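Local coordinates for hypothetical protein TM1380 (Thermotoga maritima, PDB 1Z85) that probably methylates N3 of a specific uridine in 16S ribosomal RNA, using S-adenosylmethionine as methyl donor, at residues L102-V107 with R136-Q141; I126-A131 with P148-L153; V107-D112 with L222-I227; G24-D29 with I47-G52. All coordinates share one frame; numbering follows the deposited sequence.

Contacts 1, 2 and 3 all lie in the alpha/beta-knot methyltransferase domain, whereas contact 4 packs in the interior of the PUA-like domain, its centre about 27 Å from that of contact 3. Contacts 1 and 2 share helix 128-142: one sets it against helix 96-108, the other lays its first turn over strand 149-152. Contacts 1 and 3 share V107 and follow helix 96-108 to its end. Contacts 3 and 4 are buried, contact 1 partly so, and contact 2 is a surface contact. Every one is apolar across its segments; contact 2 adds a CH-pi approach, and the salt bridge from R136 to D29 ties contact 1 to contact 4.

Contact 1 (L102-V107 with R136-Q141); sequences LIEKCV and REAAKQ
The chi1 of V107 is 179°, which sets CG1 opposite the backbone N and CG2 opposite the carbonyl carbon, and the two methyls straddle the A138-A139 step of the other helix. CG2 goes to the first alanine, 3.9 Å from A138 CB. CG1 reaches further in, over the backbone itself, 3.5 Å from A139 N, with A139 CB 4.0 Å from the same methyl. Against these small residues helices 102-107 and 136-141 run at a shallow -36° crossing, their axes 9.0 Å apart. One turn earlier E104 adds its aliphatic part: its CG lies 4.2 Å from A138 CB, while the carboxylate is taken by R100 of its own helix. The charged residues of 136-141 serve another face of that helix: R136 and K140 pair with E32, R136 also with D29 and E137 with R31, in the part of the chain around helix 30-38. No hydrogen bond links the two segments, and the pairing rests on a few van der Waals contacts of aliphatic carbons. The polarity of 136-141 is sorted by side: it turns its alanines to helix 102-107 and its charged side chains to the residues around helix 30-38.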
loop_
_atom_site.group_PDB
_atom_site.type_symbol
_atom_site.label_atom_id
_atom_site.label_comp_id
_atom_site.label_asym_id
_atom_site.label_seq_id
_atom_site.Cartn_x
_atom_site.Cartn_y
_atom_site.Cartn_z
ATOM N N LEU B 102 6.277 8.393 0.090
ATOM C CA LEU B 102 5.257 9.212 -0.519
ATOM C C LEU B 102 5.638 9.655 -1.921
ATOM O O LEU B 102 4.815 9.614 -2.830
ATOM C CB LEU B 102 4.931 10.431 0.321
ATOM C CG LEU B 102 4.235 10.180 1.663
ATOM C CD1 LEU B 102 4.188 11.496 2.469
ATOM C CD2 LEU B 102 2.837 9.644 1.419
ATOM N N ILE B 103 6.875 10.116 -2.091
ATOM C CA ILE B 103 7.399 10.400 -3.406
ATOM C C ILE B 103 7.322 9.210 -4.380
ATOM O O ILE B 103 6.980 9.381 -5.543
ATOM C CB ILE B 103 8.881 10.761 -3.321
ATOM C CG1 ILE B 103 9.098 12.024 -2.474
ATOM C CG2 ILE B 103 9.456 10.994 -4.704
ATOM C CD1 ILE B 103 10.568 12.201 -2.067
ATOM N N GLU B 104 7.668 8.022 -3.916
ATOM C CA GLU B 104 7.642 6.819 -4.784
ATOM C C GLU B 104 6.246 6.511 -5.263
ATOM O O GLU B 104 6.003 6.164 -6.436
ATOM C CB GLU B 104 8.249 5.620 -4.048
ATOM C CG GLU B 104 9.806 5.583 -4.121
ATOM C CD GLU B 104 10.532 4.500 -3.253
ATOM O OE1 GLU B 104 9.895 3.636 -2.586
ATOM O OE2 GLU B 104 11.789 4.583 -3.231
ATOM N N LYS B 105 5.311 6.633 -4.342
ATOM C CA LYS B 105 3.871 6.455 -4.627
ATOM C C LYS B 105 3.324 7.481 -5.529
ATOM O O LYS B 105 2.492 7.177 -6.373
ATOM C CB LYS B 105 3.079 6.434 -3.324
ATOM C CG LYS B 105 2.973 5.029 -2.681
ATOM C CD LYS B 105 4.262 4.234 -2.819
ATOM C CE LYS B 105 4.030 2.796 -3.097
ATOM N NZ LYS B 105 5.298 2.094 -3.552
ATOM N N CYS B 106 3.762 8.718 -5.382
ATOM C CA CYS B 106 3.388 9.756 -6.352
ATOM C C CYS B 106 3.808 9.454 -7.795
ATOM O O CYS B 106 3.061 9.704 -8.739
ATOM C CB CYS B 106 4.005 11.090 -5.960
ATOM S SG CYS B 106 3.184 11.930 -4.607
ATOM N N VAL B 107 5.017 8.942 -7.992
ATOM C CA VAL B 107 5.433 8.480 -9.341
ATOM C C VAL B 107 4.524 7.387 -9.803
ATOM O O VAL B 107 3.993 7.406 -10.906
ATOM C CB VAL B 107 6.897 7.920 -9.343
ATOM C CG1 VAL B 107 7.313 7.424 -10.703
ATOM C CG2 VAL B 107 7.883 8.960 -8.839
ATOM N N ARG B 136 13.515 9.619 -10.130
ATOM C CA ARG B 136 14.173 8.944 -11.234
ATOM C C ARG B 136 14.112 7.425 -11.044
ATOM O O ARG B 136 13.736 6.706 -11.927
ATOM C CB ARG B 136 15.618 9.415 -11.317
ATOM C CG ARG B 136 16.376 8.799 -12.451
ATOM C CD ARG B 136 17.814 8.516 -12.093
ATOM N NE ARG B 136 18.526 9.768 -11.936
ATOM C CZ ARG B 136 19.816 9.957 -12.198
ATOM N NH1 ARG B 136 20.602 8.971 -12.649
ATOM N NH2 ARG B 136 20.315 11.170 -12.014
ATOM N N GLU B 137 14.534 6.927 -9.894
ATOM C CA GLU B 137 14.676 5.480 -9.745
ATOM C C GLU B 137 13.306 4.833 -9.810
ATOM O O GLU B 137 13.151 3.824 -10.454
ATOM C CB GLU B 137 15.423 5.099 -8.446
ATOM C CG GLU B 137 16.943 5.531 -8.423
ATOM C CD GLU B 137 17.837 4.863 -9.510
ATOM O OE1 GLU B 137 17.353 4.050 -10.325
ATOM O OE2 GLU B 137 19.043 5.149 -9.559
ATOM N N ALA B 138 12.311 5.445 -9.181
ATOM C CA ALA B 138 10.914 4.953 -9.267
ATOM C C ALA B 138 10.352 4.955 -10.686
ATOM O O ALA B 138 9.763 3.968 -11.147
ATOM C CB ALA B 138 9.999 5.771 -8.356
ATOM N N ALA B 139 10.510 6.059 -11.384
ATOM C CA ALA B 139 10.075 6.156 -12.769
ATOM C C ALA B 139 10.748 5.110 -13.651
ATOM O O ALA B 139 10.097 4.518 -14.494
ATOM C CB ALA B 139 10.367 7.575 -13.278
ATOM N N LYS B 140 12.050 4.868 -13.475
ATOM C CA LYS B 140 12.736 3.864 -14.319
ATOM C C LYS B 140 12.094 2.507 -14.075
ATOM O O LYS B 140 11.888 1.751 -15.007
ATOM C CB LYS B 140 14.249 3.780 -14.050
ATOM C CG LYS B 140 15.074 4.908 -14.657
ATOM C CD LYS B 140 16.403 5.130 -13.885
ATOM C CE LYS B 140 17.198 3.823 -13.680
ATOM N NZ LYS B 140 18.540 4.059 -13.065
ATOM N N GLN B 141 11.731 2.232 -12.822
ATOM C CA GLN B 141 11.028 0.999 -12.502
ATOM C C GLN B 141 9.582 0.922 -13.065
ATOM O O GLN B 141 9.153 -0.143 -13.568
ATOM C CB GLN B 141 11.081 0.747 -10.996
ATOM C CG GLN B 141 11.144 -0.733 -10.605
#

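Contact 2 (I126-A131 with P148-L153); sequences ISLDKA and PKVSFL
L128 sets its CD1 methyl over one face of the F152 ring, a CH-pi contact 4.0 Å from the centroid and 19° off the ring normal. The methyl is shifted toward the rim, and its nearest ring atom is F152 CZ at 3.7 Å. From the other branch, L128 CD2 comes to 4.0 Å from F152 CE2. The ring's edge is met as well: I126 CG2 lies near the ring plane, 4.0 Å from F152 CE1. Further back along the leucine, L128 CG touches V150 CG2 at 4.0 Å, the two side chains passing in opposite directions. F152 starts out across the contact rather than into it, and chi1 of -63°, with CG opposite the carbonyl carbon, swings the ring back over the leucine. An alanine in place of L128 would probably leave this face of F152 without its methyl cover, remove the leucine carbon that V150 CG2 packs on, and leave the ring less restrained.

These residues belong to the beta-alpha-beta unit of strand 113-117, helix 128-142 and strand 149-152, the last being an outermost strand of the parallel sheet within this chain. The contact thus closes the start of the helix onto the edge of the sheet. Next outward, F116 of the neighbouring strand lies against I126, L128 and A131, and backbone bonds from K149, S151 and L153 hold strand 149-152 beside it. The helix start that carries L128 is capped by S127, whose OG accepts a weak bond from K130 N, 3.4 Å long.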
loop_
_atom_site.group_PDB
_atom_site.type_symbol
_atom_site.label_atom_id
_atom_site.label_comp_id
_atom_site.label_asym_id
_atom_site.label_seq_id
_atom_site.Cartn_x
_atom_site.Cartn_y
_atom_site.Cartn_z
ATOM N N ILE B 126 14.486 18.642 3.438
ATOM C CA ILE B 126 14.692 17.739 2.308
ATOM C C ILE B 126 15.714 18.314 1.346
ATOM O O ILE B 126 15.734 19.547 1.090
ATOM C CB ILE B 126 13.360 17.402 1.565
ATOM C CG1 ILE B 126 13.554 16.294 0.531
ATOM C CG2 ILE B 126 12.732 18.582 0.899
ATOM C CD1 ILE B 126 12.227 15.739 0.110
ATOM N N SER B 127 16.564 17.428 0.827
ATOM C CA SER B 127 17.432 17.740 -0.317
ATOM C C SER B 127 16.652 17.478 -1.627
ATOM O O SER B 127 16.265 16.341 -1.932
ATOM C CB SER B 127 18.685 16.879 -0.322
ATOM O OG SER B 127 19.397 17.023 -1.579
ATOM N N LEU B 128 16.405 18.528 -2.381
ATOM C CA LEU B 128 15.674 18.417 -3.615
ATOM C C LEU B 128 16.387 17.546 -4.627
ATOM O O LEU B 128 15.751 16.834 -5.378
ATOM C CB LEU B 128 15.394 19.804 -4.189
ATOM C CG LEU B 128 14.099 19.948 -4.957
ATOM C CD1 LEU B 128 12.898 19.892 -4.012
ATOM C CD2 LEU B 128 14.124 21.240 -5.769
ATOM N N ASP B 129 17.711 17.518 -4.609
ATOM C CA ASP B 129 18.437 16.582 -5.467
ATOM C C ASP B 129 18.223 15.124 -5.087
ATOM O O ASP B 129 18.175 14.250 -5.966
ATOM C CB ASP B 129 19.932 16.923 -5.453
ATOM C CG ASP B 129 20.258 18.194 -6.262
ATOM O OD1 ASP B 129 19.357 18.814 -6.894
ATOM O OD2 ASP B 129 21.440 18.581 -6.258
ATOM N N LYS B 130 18.060 14.854 -3.792
ATOM C CA LYS B 130 17.786 13.499 -3.337
ATOM C C LYS B 130 16.409 13.093 -3.773
ATOM O O LYS B 130 16.221 11.974 -4.218
ATOM C CB LYS B 130 17.956 13.349 -1.815
ATOM C CG LYS B 130 18.012 11.855 -1.282
ATOM C CD LYS B 130 18.370 11.753 0.238
ATOM C CE LYS B 130 19.764 12.354 0.598
ATOM N NZ LYS B 130 19.796 13.708 1.332
ATOM N N ALA B 131 15.441 13.997 -3.664
ATOM C CA ALA B 131 14.073 13.701 -4.055
ATOM C C ALA B 131 13.993 13.370 -5.566
ATOM O O ALA B 131 13.359 12.393 -5.976
ATOM C CB ALA B 131 13.193 14.851 -3.698
ATOM N N PRO B 148 7.230 13.244 -12.769
ATOM C CA PRO B 148 6.671 14.381 -12.057
ATOM C C PRO B 148 7.740 15.434 -11.759
ATOM O O PRO B 148 8.910 15.101 -11.556
ATOM C CB PRO B 148 6.151 13.780 -10.736
ATOM C CG PRO B 148 6.926 12.532 -10.554
ATOM C CD PRO B 148 7.161 12.027 -11.952
ATOM N N LYS B 149 7.310 16.692 -11.743
ATOM C CA LYS B 149 8.138 17.786 -11.329
ATOM C C LYS B 149 8.135 17.813 -9.808
ATOM O O LYS B 149 7.209 17.307 -9.210
ATOM C CB LYS B 149 7.584 19.124 -11.845
ATOM C CG LYS B 149 7.150 19.185 -13.299
ATOM C CD LYS B 149 8.215 18.769 -14.302
ATOM C CE LYS B 149 7.734 19.036 -15.759
ATOM N NZ LYS B 149 8.534 18.328 -16.822
ATOM N N VAL B 150 9.191 18.379 -9.200
ATOM C CA VAL B 150 9.288 18.588 -7.746
ATOM C C VAL B 150 9.586 20.065 -7.474
ATOM O O VAL B 150 10.311 20.686 -8.216
ATOM C CB VAL B 150 10.356 17.678 -7.065
ATOM C CG1 VAL B 150 9.985 16.162 -7.242
ATOM C CG2 VAL B 150 11.738 17.975 -7.588
ATOM N N SER B 151 8.926 20.623 -6.454
ATOM C CA SER B 151 9.066 22.005 -6.065
ATOM C C SER B 151 8.963 22.098 -4.537
ATOM O O SER B 151 8.501 21.138 -3.855
ATOM C CB SER B 151 7.928 22.821 -6.667
ATOM O OG SER B 151 7.904 22.691 -8.082
ATOM N N PHE B 152 9.435 23.217 -4.004
ATOM C CA PHE B 152 9.154 23.587 -2.630
ATOM C C PHE B 152 7.854 24.381 -2.630
ATOM O O PHE B 152 7.477 24.969 -3.638
ATOM C CB PHE B 152 10.256 24.439 -2.023
ATOM C CG PHE B 152 11.594 23.753 -1.911
ATOM C CD1 PHE B 152 11.786 22.747 -0.985
ATOM C CD2 PHE B 152 12.688 24.174 -2.703
ATOM C CE1 PHE B 152 13.008 22.140 -0.855
ATOM C CE2 PHE B 152 13.934 23.556 -2.572
ATOM C CZ PHE B 152 14.079 22.518 -1.645
ATOM N N LEU B 153 7.147 24.385 -1.511
ATOM C CA LEU B 153 5.908 25.163 -1.383
ATOM C C LEU B 153 6.002 25.952 -0.090
ATOM O O LEU B 153 6.174 25.351 0.989
ATOM C CB LEU B 153 4.702 24.192 -1.312
ATOM C CG LEU B 153 3.340 24.904 -1.127
ATOM C CD1 LEU B 153 3.006 25.705 -2.362
ATOM C CD2 LEU B 153 2.223 23.972 -0.766
#

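Contact 3 (V107-D112 with L222-I227); sequences VELGVD and LTVGYI
L109 lays its CD1 methyl over the plane of the peptide joining V224 to G225, almost straight above G225 N and 3.8 Å from it; this peptide is the flat group of the contact, as none of the touching side chains carries a ring. The other methyl, CD2, settles 4.0 Å from G225 CA, a close approach to the backbone at a residue without a side chain. Beside the peptide, V224 CG1 meets L109 CD1 at 3.8 Å, the two side chains crossing at a slant. The same V224 CG1 touches V111 CG2 at 4.0 Å, there at about a right angle, so one methyl serves both residues.

L109 and V111 flank G110, the C-prime residue of the Schellman motif that ends helix 96-108. Its phi of 74° suits glycine, and V111 N turns back to C106 O while G110 N makes a weak bond to V107 O. The helix end is thus laid against helix 216-230 of the alpha/beta-knot domain. That helix also faces the second subunit, where L222 packs on G225 and Y226 on Y226 of that chain. Nearby, E108 OE2 accepts from R215 N of the second subunit.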
loop_
_atom_site.group_PDB
_atom_site.type_symbol
_atom_site.label_atom_id
_atom_site.label_comp_id
_atom_site.label_asym_id
_atom_site.label_seq_id
_atom_site.Cartn_x
_atom_site.Cartn_y
_atom_site.Cartn_z
ATOM N N VAL B 107 5.017 8.942 -7.992
ATOM C CA VAL B 107 5.433 8.480 -9.341
ATOM C C VAL B 107 4.524 7.387 -9.803
ATOM O O VAL B 107 3.993 7.406 -10.906
ATOM C CB VAL B 107 6.897 7.920 -9.343
ATOM C CG1 VAL B 107 7.313 7.424 -10.703
ATOM C CG2 VAL B 107 7.883 8.960 -8.839
ATOM N N GLU B 108 4.359 6.405 -8.946
ATOM C CA GLU B 108 3.588 5.242 -9.254
ATOM C C GLU B 108 2.148 5.486 -9.656
ATOM O O GLU B 108 1.634 4.823 -10.535
ATOM C CB GLU B 108 3.571 4.321 -8.029
ATOM C CG GLU B 108 3.613 2.936 -8.396
ATOM C CD GLU B 108 3.412 1.997 -7.230
ATOM O OE1 GLU B 108 3.885 2.295 -6.117
ATOM O OE2 GLU B 108 2.785 0.950 -7.480
ATOM N N LEU B 109 1.504 6.402 -8.960
ATOM C CA LEU B 109 0.082 6.693 -9.084
ATOM C C LEU B 109 -0.242 7.825 -10.041
ATOM O O LEU B 109 -1.351 8.397 -10.002
ATOM C CB LEU B 109 -0.516 7.038 -7.696
ATOM C CG LEU B 109 -0.420 5.869 -6.690
ATOM C CD1 LEU B 109 -0.807 6.275 -5.293
ATOM C CD2 LEU B 109 -1.279 4.709 -7.164
ATOM N N GLY B 110 0.700 8.176 -10.888
ATOM C CA GLY B 110 0.424 9.148 -11.927
ATOM C C GLY B 110 0.292 10.606 -11.515
ATOM O O GLY B 110 -0.224 11.432 -12.271
ATOM N N VAL B 111 0.766 10.955 -10.339
ATOM C CA VAL B 111 0.857 12.360 -9.951
ATOM C C VAL B 111 1.803 13.119 -10.891
ATOM O O VAL B 111 2.866 12.607 -11.262
ATOM C CB VAL B 111 1.308 12.485 -8.466
ATOM C CG1 VAL B 111 1.670 13.885 -8.087
ATOM C CG2 VAL B 111 0.246 11.899 -7.532
ATOM N N ASP B 112 1.378 14.322 -11.291
ATOM C CA ASP B 112 2.135 15.205 -12.217
ATOM C C ASP B 112 3.101 16.180 -11.542
ATOM O O ASP B 112 4.154 16.459 -12.083
ATOM C CB ASP B 112 1.155 16.005 -13.104
ATOM C CG ASP B 112 0.289 15.102 -13.950
ATOM O OD1 ASP B 112 0.822 14.305 -14.748
ATOM O OD2 ASP B 112 -0.930 15.139 -13.783
ATOM N N LEU B 222 -4.403 4.432 -0.661
ATOM C CA LEU B 222 -5.822 4.382 -0.922
ATOM C C LEU B 222 -6.368 5.756 -1.327
ATOM O O LEU B 222 -7.171 5.893 -2.259
ATOM C CB LEU B 222 -6.526 3.844 0.305
ATOM C CG LEU B 222 -7.932 3.370 0.088
ATOM C CD1 LEU B 222 -7.950 2.229 -0.927
ATOM C CD2 LEU B 222 -8.470 2.978 1.459
ATOM N N THR B 223 -5.922 6.785 -0.643
ATOM C CA THR B 223 -6.426 8.145 -0.907
ATOM C C THR B 223 -5.977 8.686 -2.241
ATOM O O THR B 223 -6.790 9.078 -3.061
ATOM C CB THR B 223 -6.002 9.085 0.224
ATOM O OG1 THR B 223 -6.583 8.619 1.442
ATOM C CG2 THR B 223 -6.465 10.495 -0.049
ATOM N N VAL B 224 -4.674 8.724 -2.459
ATOM C CA VAL B 224 -4.132 9.271 -3.694
ATOM C C VAL B 224 -4.463 8.351 -4.845
ATOM O O VAL B 224 -4.710 8.782 -5.964
ATOM C CB VAL B 224 -2.604 9.422 -3.562
ATOM C CG1 VAL B 224 -1.958 9.901 -4.881
ATOM C CG2 VAL B 224 -2.277 10.344 -2.431
ATOM N N GLY B 225 -4.455 7.063 -4.582
ATOM C CA GLY B 225 -4.761 6.065 -5.607
ATOM C C GLY B 225 -6.186 6.033 -6.088
ATOM O O GLY B 225 -6.436 5.848 -7.288
ATOM N N TYR B 226 -7.136 6.219 -5.173
ATOM C CA TYR B 226 -8.529 6.364 -5.563
ATOM C C TYR B 226 -8.742 7.601 -6.434
ATOM O O TYR B 226 -9.437 7.563 -7.445
ATOM C CB TYR B 226 -9.409 6.477 -4.333
ATOM C CG TYR B 226 -10.839 6.902 -4.649
ATOM C CD1 TYR B 226 -11.740 6.034 -5.298
ATOM C CD2 TYR B 226 -11.281 8.165 -4.322
ATOM C CE1 TYR B 226 -13.049 6.436 -5.590
ATOM C CE2 TYR B 226 -12.580 8.564 -4.587
ATOM C CZ TYR B 226 -13.451 7.714 -5.217
ATOM O OH TYR B 226 -14.729 8.170 -5.475
ATOM N N ILE B 227 -8.185 8.719 -5.994
ATOM C CA ILE B 227 -8.269 9.943 -6.739
ATOM C C ILE B 227 -7.642 9.796 -8.148
ATOM O O ILE B 227 -8.226 10.179 -9.123
ATOM C CB ILE B 227 -7.636 11.114 -5.919
ATOM C CG1 ILE B 227 -8.559 11.480 -4.733
ATOM C CG2 ILE B 227 -7.417 12.336 -6.834
ATOM C CD1 ILE B 227 -7.910 12.180 -3.538
#

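Contact 4 (G24-D29 with I47-G52); sequences GEVIFD and IEATDG
V26 and A49 mark the nearest approach of the two backbones, their CA atoms 7.8 Å apart. Strands 25-28 and 47-50 cross at 78° with their axes 9.0 Å apart, too steep and too distant for backbone pairing, and only side chains bridge the gap. V26 and A49 point at each other, V26 CG1 lying 4.1 Å from A49 CB. F28 does most of the reaching: chi1 of -53° puts CG opposite its carbonyl carbon and carries the ring toward the other strand, edge first. A49 CB sits near the ring plane at that edge, 3.9 Å from F28 CE2. I47 arrives from the opposite direction and brings its CD1 to 4.1 Å from F28 CZ, at a slant to the ring.

In the five-stranded sheet of the PUA-like domain, the two strands are not neighbours. The first and last strands of that sheet also pair and, consistent with the barrel-like fold of PUA domains, V26, F28, I47 and A49 meet across its interior. A71 of strand 69-78 and M36 of helix 30-38 each touch both F28 and I47, and Y57 and C59 pack on V26. Past the end of strand 47-50 the chain is turned by T50, whose OG1 accepts from G52 N at 3.0 Å in an ST turn. Beyond F28, D29 caps helix 30-38, its OD1 accepting from E32 N.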
loop_
_atom_site.group_PDB
_atom_site.type_symbol
_atom_site.label_atom_id
_atom_site.label_comp_id
_atom_site.label_asym_id
_atom_site.label_seq_id
_atom_site.Cartn_x
_atom_site.Cartn_y
_atom_site.Cartn_z
ATOM N N GLY B 24 22.581 13.951 -30.900
ATOM C CA GLY B 24 22.547 12.555 -31.350
ATOM C C GLY B 24 23.003 11.494 -30.350
ATOM O O GLY B 24 23.040 10.304 -30.679
ATOM N N GLU B 25 23.342 11.903 -29.130
ATOM C CA GLU B 25 23.727 10.948 -28.105
ATOM C C GLU B 25 22.909 11.129 -26.814
ATOM O O GLU B 25 22.288 12.174 -26.589
ATOM C CB GLU B 25 25.228 11.069 -27.829
ATOM C CG GLU B 25 25.630 12.328 -27.044
ATOM C CD GLU B 25 27.128 12.550 -27.033
ATOM O OE1 GLU B 25 27.870 11.537 -27.057
ATOM O OE2 GLU B 25 27.557 13.733 -27.012
ATOM N N VAL B 26 22.893 10.089 -25.988
ATOM C CA VAL B 26 22.389 10.204 -24.642
ATOM C C VAL B 26 23.604 10.024 -23.744
ATOM O O VAL B 26 24.381 9.088 -23.940
ATOM C CB VAL B 26 21.277 9.168 -24.352
ATOM C CG1 VAL B 26 20.782 9.290 -22.954
ATOM C CG2 VAL B 26 20.103 9.350 -25.329
ATOM N N ILE B 27 23.811 10.965 -22.824
ATOM C CA ILE B 27 24.897 10.849 -21.847
ATOM C C ILE B 27 24.328 10.539 -20.486
ATOM O O ILE B 27 23.261 11.009 -20.128
ATOM C CB ILE B 27 25.843 12.112 -21.785
ATOM C CG1 ILE B 27 25.100 13.355 -21.299
ATOM C CG2 ILE B 27 26.522 12.376 -23.155
ATOM N N PHE B 28 25.070 9.753 -19.719
ATOM C CA PHE B 28 24.598 9.211 -18.456
ATOM C C PHE B 28 25.572 9.534 -17.335
ATOM O O PHE B 28 26.794 9.471 -17.542
ATOM C CB PHE B 28 24.474 7.697 -18.560
ATOM C CG PHE B 28 23.640 7.217 -19.727
ATOM C CD1 PHE B 28 24.192 7.102 -20.990
ATOM C CD2 PHE B 28 22.326 6.822 -19.536
ATOM C CE1 PHE B 28 23.437 6.632 -22.035
ATOM C CE2 PHE B 28 21.554 6.348 -20.590
ATOM C CZ PHE B 28 22.109 6.244 -21.831
ATOM N N ASP B 29 25.035 9.858 -16.158
ATOM C CA ASP B 29 25.851 10.186 -14.990
ATOM C C ASP B 29 26.404 8.943 -14.270
ATOM O O ASP B 29 26.224 7.800 -14.732
ATOM C CB ASP B 29 25.083 11.116 -14.034
ATOM C CG ASP B 29 23.892 10.442 -13.343
ATOM O OD1 ASP B 29 23.629 9.243 -13.567
ATOM O OD2 ASP B 29 23.224 11.134 -12.545
ATOM N N ILE B 47 20.268 -0.357 -26.094
ATOM C CA ILE B 47 19.575 -0.047 -24.827
ATOM C C ILE B 47 18.500 0.994 -25.039
ATOM O O ILE B 47 18.480 1.664 -26.071
ATOM C CB ILE B 47 20.557 0.498 -23.773
ATOM C CG1 ILE B 47 21.198 1.806 -24.263
ATOM C CG2 ILE B 47 21.626 -0.572 -23.423
ATOM C CD1 ILE B 47 22.183 2.377 -23.303
ATOM N N GLU B 48 17.629 1.132 -24.038
ATOM C CA GLU B 48 16.588 2.115 -24.044
ATOM C C GLU B 48 16.793 3.076 -22.872
ATOM O O GLU B 48 16.977 2.639 -21.721
ATOM C CB GLU B 48 15.224 1.455 -23.919
ATOM C CG GLU B 48 14.086 2.444 -24.212
ATOM C CD GLU B 48 12.685 1.950 -23.846
ATOM O OE1 GLU B 48 12.510 0.789 -23.408
ATOM O OE2 GLU B 48 11.748 2.756 -24.008
ATOM N N ALA B 49 16.766 4.372 -23.180
ATOM C CA ALA B 49 16.789 5.428 -22.172
ATOM C C ALA B 49 15.592 6.338 -22.318
ATOM O O ALA B 49 14.937 6.331 -23.358
ATOM C CB ALA B 49 18.068 6.245 -22.273
ATOM N N THR B 50 15.297 7.073 -21.247
ATOM C CA THR B 50 14.384 8.201 -21.297
ATOM C C THR B 50 15.074 9.442 -20.790
ATOM O O THR B 50 16.005 9.358 -19.996
ATOM C CB THR B 50 13.115 7.973 -20.463
ATOM O OG1 THR B 50 12.266 9.137 -20.535
ATOM C CG2 THR B 50 13.461 7.665 -19.028
ATOM N N ASP B 51 14.612 10.604 -21.242
ATOM C CA ASP B 51 15.107 11.860 -20.689
ATOM C C ASP B 51 14.250 12.345 -19.516
ATOM O O ASP B 51 14.550 13.353 -18.945
ATOM C CB ASP B 51 15.214 12.942 -21.771
ATOM C CG ASP B 51 13.928 13.170 -22.505
ATOM O OD1 ASP B 51 12.933 12.511 -22.151
ATOM O OD2 ASP B 51 13.927 13.977 -23.460
ATOM N N GLY B 52 13.171 11.634 -19.188
ATOM C CA GLY B 52 12.219 12.122 -18.197
ATOM C C GLY B 52 11.276 13.227 -18.640
ATOM O O GLY B 52 10.523 13.767 -17.819
#